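ALBA-Domain Protein (Trypanosoma brucei, PDB 7DL8) probably binds RNA through its Alba domain, a small alpha/beta fold that assembles with further copies of itself. Local coordinates at residues A[27-31]-A[59-64]; A[39-45]-A[86-92]. All blocks are in the same frame, centred on the assembly; numbering follows the deposited sequence.

Interaction 1 (A[27-31]-A[59-64]); sequences DITKH and LKDQQM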
# COMPACT_ATOMS: atom_id res chain seq x y z
N ASP A 27 -18.78 -4.85 5.14
CA ASP A 27 -19.93 -5.32 5.90
C ASP A 27 -20.55 -4.19 6.72
O ASP A 27 -21.78 -4.07 6.79
CB ASP A 27 -19.53 -6.49 6.79
CG ASP A 27 -19.15 -7.72 6.00
OD1 ASP A 27 -19.48 -7.78 4.79
OD2 ASP A 27 -18.54 -8.64 6.58
N ILE A 28 -19.72 -3.38 7.36
CA ILE A 28 -20.23 -2.25 8.15
C ILE A 28 -21.02 -1.30 7.25
O ILE A 28 -22.11 -0.85 7.61
CB ILE A 28 -19.07 -1.52 8.86
CG1 ILE A 28 -18.54 -2.37 10.02
CG2 ILE A 28 -19.53 -0.17 9.37
CD1 ILE A 28 -17.23 -1.87 10.59
N THR A 29 -20.48 -0.99 6.07
CA THR A 29 -21.18 -0.11 5.15
C THR A 29 -22.51 -0.70 4.72
O THR A 29 -23.53 0.00 4.66
CB THR A 29 -20.30 0.17 3.92
OG1 THR A 29 -19.02 0.66 4.34
CG2 THR A 29 -20.96 1.20 3.02
N LYS A 30 -22.53 -2.01 4.42
CA LYS A 30 -23.78 -2.66 4.06
C LYS A 30 -24.77 -2.64 5.22
O LYS A 30 -25.97 -2.38 5.02
CB LYS A 30 -23.51 -4.10 3.61
CG LYS A 30 -23.00 -4.23 2.19
CD LYS A 30 -23.01 -5.68 1.73
CE LYS A 30 -21.80 -6.44 2.26
NZ LYS A 30 -21.63 -7.75 1.58
N HIS A 31 -24.30 -2.92 6.43
CA HIS A 31 -25.18 -2.94 7.59
C HIS A 31 -25.73 -1.55 7.89
O HIS A 31 -26.91 -1.41 8.26
CB HIS A 31 -24.43 -3.48 8.81
CG HIS A 31 -25.15 -3.28 10.10
ND1 HIS A 31 -26.26 -4.02 10.46
CD2 HIS A 31 -24.92 -2.43 11.13
CE1 HIS A 31 -26.68 -3.62 11.65
NE2 HIS A 31 -25.88 -2.66 12.08
N LEU A 59 -17.91 -3.12 -2.99
CA LEU A 59 -19.35 -2.87 -2.91
C LEU A 59 -19.95 -2.69 -4.29
O LEU A 59 -21.11 -3.06 -4.52
CB LEU A 59 -19.62 -1.65 -2.03
CG LEU A 59 -19.31 -1.79 -0.54
CD1 LEU A 59 -18.83 -0.47 0.03
CD2 LEU A 59 -20.54 -2.29 0.20
N LYS A 60 -19.19 -2.10 -5.22
CA LYS A 60 -19.68 -1.93 -6.59
C LYS A 60 -19.74 -3.26 -7.34
O LYS A 60 -20.65 -3.46 -8.16
CB LYS A 60 -18.80 -0.92 -7.33
CG LYS A 60 -19.08 0.52 -6.92
CD LYS A 60 -18.00 1.49 -7.38
CE LYS A 60 -18.00 1.65 -8.89
NZ LYS A 60 -16.85 2.48 -9.33
N ASP A 61 -18.79 -4.16 -7.09
CA ASP A 61 -18.84 -5.49 -7.72
C ASP A 61 -20.06 -6.27 -7.26
O ASP A 61 -20.66 -7.01 -8.04
CB ASP A 61 -17.58 -6.29 -7.39
CG ASP A 61 -16.42 -5.98 -8.29
OD1 ASP A 61 -16.59 -5.24 -9.28
OD2 ASP A 61 -15.31 -6.52 -8.02
N GLN A 62 -20.41 -6.15 -5.99
CA GLN A 62 -21.62 -6.79 -5.47
C GLN A 62 -22.89 -6.03 -5.86
O GLN A 62 -23.98 -6.45 -5.46
CB GLN A 62 -21.54 -6.91 -3.94
CG GLN A 62 -20.30 -7.65 -3.43
CD GLN A 62 -20.21 -7.68 -1.91
OE1 GLN A 62 -21.21 -7.46 -1.21
NE2 GLN A 62 -19.02 -7.93 -1.39
N GLN A 63 -22.75 -4.94 -6.61
CA GLN A 63 -23.89 -4.15 -7.09
C GLN A 63 -24.76 -3.67 -5.93
O GLN A 63 -25.99 -3.64 -6.02
CB GLN A 63 -24.72 -4.94 -8.11
N MET A 64 -24.11 -3.30 -4.83
CA MET A 64 -24.81 -2.87 -3.62
C MET A 64 -24.92 -1.36 -3.49
O MET A 64 -25.92 -0.87 -2.96
CB MET A 64 -24.10 -3.42 -2.38
CG MET A 64 -23.99 -4.93 -2.34
SD MET A 64 -25.60 -5.72 -2.27
CE MET A 64 -25.82 -5.87 -0.50

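Interaction 2 (A[39-45]-A[86-92]); sequences EVYVSAL and DKIEIVV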
# COMPACT_ATOMS: atom_id res chain seq x y z
N GLU A 39 -26.83 7.45 3.39
CA GLU A 39 -25.52 7.51 2.77
C GLU A 39 -24.45 7.18 3.80
O GLU A 39 -24.61 7.46 4.99
CB GLU A 39 -25.25 8.89 2.15
CG GLU A 39 -25.16 10.02 3.15
CD GLU A 39 -25.43 11.38 2.52
OE1 GLU A 39 -25.66 11.43 1.30
OE2 GLU A 39 -25.40 12.39 3.26
N VAL A 40 -23.37 6.55 3.34
CA VAL A 40 -22.22 6.22 4.17
C VAL A 40 -21.00 6.92 3.59
O VAL A 40 -20.77 6.88 2.38
CB VAL A 40 -22.00 4.70 4.25
CG1 VAL A 40 -20.69 4.38 4.95
CG2 VAL A 40 -23.17 4.03 4.97
N TYR A 41 -20.22 7.55 4.47
CA TYR A 41 -19.00 8.26 4.07
C TYR A 41 -17.81 7.35 4.31
O TYR A 41 -17.41 7.11 5.46
CB TYR A 41 -18.85 9.57 4.86
CG TYR A 41 -19.86 10.64 4.50
CD1 TYR A 41 -21.19 10.53 4.90
CD2 TYR A 41 -19.49 11.76 3.78
CE1 TYR A 41 -22.12 11.51 4.58
CE2 TYR A 41 -20.41 12.75 3.46
CZ TYR A 41 -21.72 12.61 3.86
OH TYR A 41 -22.64 13.59 3.55
N VAL A 42 -17.23 6.83 3.22
CA VAL A 42 -16.07 5.95 3.29
C VAL A 42 -14.83 6.80 3.04
O VAL A 42 -14.65 7.36 1.95
CB VAL A 42 -16.17 4.80 2.27
CG1 VAL A 42 -14.99 3.86 2.41
CG2 VAL A 42 -17.48 4.05 2.45
N SER A 43 -13.96 6.90 4.05
CA SER A 43 -12.80 7.78 4.00
C SER A 43 -11.56 7.05 4.50
O SER A 43 -11.65 6.02 5.18
CB SER A 43 -13.03 9.05 4.82
OG SER A 43 -13.39 8.74 6.16
N ALA A 44 -10.40 7.60 4.16
CA ALA A 44 -9.12 7.05 4.61
C ALA A 44 -8.04 8.12 4.48
O ALA A 44 -8.21 9.11 3.77
CB ALA A 44 -8.74 5.80 3.81
N LEU A 45 -6.94 7.89 5.19
CA LEU A 45 -5.83 8.83 5.24
C LEU A 45 -4.58 8.23 4.62
O LEU A 45 -4.28 7.05 4.80
CB LEU A 45 -5.51 9.22 6.69
CG LEU A 45 -6.60 9.83 7.57
CD1 LEU A 45 -6.01 10.10 8.94
CD2 LEU A 45 -7.18 11.10 6.97
N ASP A 86 -3.00 13.58 3.45
CA ASP A 86 -4.05 13.65 2.44
C ASP A 86 -5.16 12.65 2.76
O ASP A 86 -4.93 11.61 3.38
CB ASP A 86 -3.49 13.39 1.05
CG ASP A 86 -2.56 14.50 0.59
OD1 ASP A 86 -2.91 15.69 0.78
OD2 ASP A 86 -1.49 14.19 0.05
N LYS A 87 -6.37 12.99 2.32
CA LYS A 87 -7.57 12.24 2.69
C LYS A 87 -8.51 12.13 1.50
O LYS A 87 -8.69 13.09 0.75
CB LYS A 87 -8.27 12.92 3.87
CG LYS A 87 -9.70 12.49 4.11
CD LYS A 87 -10.29 13.27 5.27
CE LYS A 87 -11.74 12.90 5.52
NZ LYS A 87 -12.40 13.84 6.47
N ILE A 88 -9.11 10.95 1.34
CA ILE A 88 -10.16 10.72 0.36
C ILE A 88 -11.45 10.44 1.10
O ILE A 88 -11.44 9.93 2.23
CB ILE A 88 -9.81 9.57 -0.61
CG1 ILE A 88 -10.66 9.64 -1.88
CG2 ILE A 88 -9.98 8.21 0.07
CD1 ILE A 88 -10.25 8.65 -2.95
N GLU A 89 -12.58 10.79 0.48
CA GLU A 89 -13.89 10.57 1.07
C GLU A 89 -14.87 10.21 -0.04
O GLU A 89 -15.15 11.03 -0.92
CB GLU A 89 -14.38 11.80 1.84
CG GLU A 89 -15.71 11.60 2.54
CD GLU A 89 -16.18 12.83 3.28
OE1 GLU A 89 -16.69 13.77 2.62
OE2 GLU A 89 -16.05 12.87 4.52
N ILE A 90 -15.38 8.98 0.00
CA ILE A 90 -16.34 8.48 -0.98
C ILE A 90 -17.70 8.36 -0.30
O ILE A 90 -17.83 7.71 0.74
CB ILE A 90 -15.90 7.13 -1.56
CG1 ILE A 90 -14.51 7.26 -2.20
CG2 ILE A 90 -16.91 6.63 -2.58
CD1 ILE A 90 -13.57 6.12 -1.85
N VAL A 91 -18.71 8.98 -0.90
CA VAL A 91 -20.08 8.91 -0.40
C VAL A 91 -20.83 7.89 -1.24
O VAL A 91 -20.94 8.03 -2.46
CB VAL A 91 -20.78 10.28 -0.47
CG1 VAL A 91 -22.18 10.20 0.10
CG2 VAL A 91 -19.95 11.33 0.26
N VAL A 92 -21.35 6.85 -0.59
CA VAL A 92 -22.08 5.78 -1.26
C VAL A 92 -23.51 5.75 -0.75
O VAL A 92 -23.77 6.03 0.43
CB VAL A 92 -21.39 4.41 -1.06
CG1 VAL A 92 -19.97 4.44 -1.59
CG2 VAL A 92 -21.41 4.01 0.41

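Interaction 1 (A[27-31]-A[59-64])
Lys30 and Gln62 make the polar part of this contact. The ammonium NZ of Lys30 gives a hydrogen bond of 2.8 Å to Gln62 OE1, lying in the carbonyl plane on a lone pair, with a C=O...N angle of 131°. A bend at chi3 (-80°) turns the lysine's end toward the amide, and the two side chains cross at about a right angle. Lys30 NZ also hydrogen-bonds to Gln105 of helix 98-123, and Asp27 OD1, 3.9 Å from Lys30 NZ, adds a long salt bridge; this would spread the lysine's charge over two amide oxygens, with the carboxylate farther off.

The apolar contacts use the lysine's methylenes. Lys30 CG rests on Leu59 CD2 at 3.7 Å, while CD meets the Met64 methyl CE at 3.6 Å; the methionine reaches it by folding at chi2 and chi3. Thr29 offers its methyl, CG2, to Leu59 CD1 at 4.0 Å, its hydroxyl being bonded to Phe25 O.

Met64 N bonds back to Leu59 O at 3.0 Å as Gln63 takes positive phi. Helix 49-61 ends in this Schellman motif where it packs with helix 22-34 on one side of the Alba sheet, helix 98-123 adding Gln105 and Phe98.

Interaction 2 (A[39-45]-A[86-92])
Val42 and Ile90 sit at the tight middle of this antiparallel strand pair. Ile90 N meets Val42 O at 2.6 Å, and Val42 N returns a bond to Ile90 O at 2.7 Å. Val40 and Val92 form another hydrogen-bonded pair: Val40 N to Val92 O and Val92 N to Val40 O are both 3.0 Å. On the face carrying these residues the side chains are buried beneath helices 22-34 and 49-61; the Val92 torsion turns CG2 toward Val40, 3.9 Å from Val40 CB.

Farther along the pairing slackens, and Ala44 N to Ile88 O and Ile88 N to Ala44 O both lengthen to 3.2 Å.

The face of Tyr41, Glu89 and Lys87 is the more exposed one. Val91 CG1 covers one face of the Tyr41 ring and Val91 CG2 lies 3.5 Å from Tyr41 CE2, while Glu89 comes to the ring edge, its carboxylate plane turned 73° from the ring. Tyr41 OH donates to Glu39 OE2 at 3.0 Å from above the carboxylate plane, anchoring the ring's outer end. Leu45 CD2 covers the Lys87 methylenes.

Main-chain bonds thus set the register, the valine and isoleucine face is built for helix cover, and Tyr41 and Lys87 pack on Val91 and Leu45 with polar ends that can meet solvent.

In the fold
Interactions 1 and 2 have centres about 14 Å apart and meet at Thr29. Its CG2, the same methyl that faces helix 49-61, lies 3.7 Å from Val40 CG1 and 3.9 Å from Val92 CG2, which makes it a junction between the helix pair and the sheet. The segments alternate along the chain: helix 22-34 leads into strand 39-45, which leads into helix 49-61, so the helices of interaction 1 flank one strand of interaction 2 in sequence. Both interactions also reach the second subunit: Asp61 forms a salt bridge with Arg74 of the second subunit, and Ile88 packs on Ile88 of the second subunit.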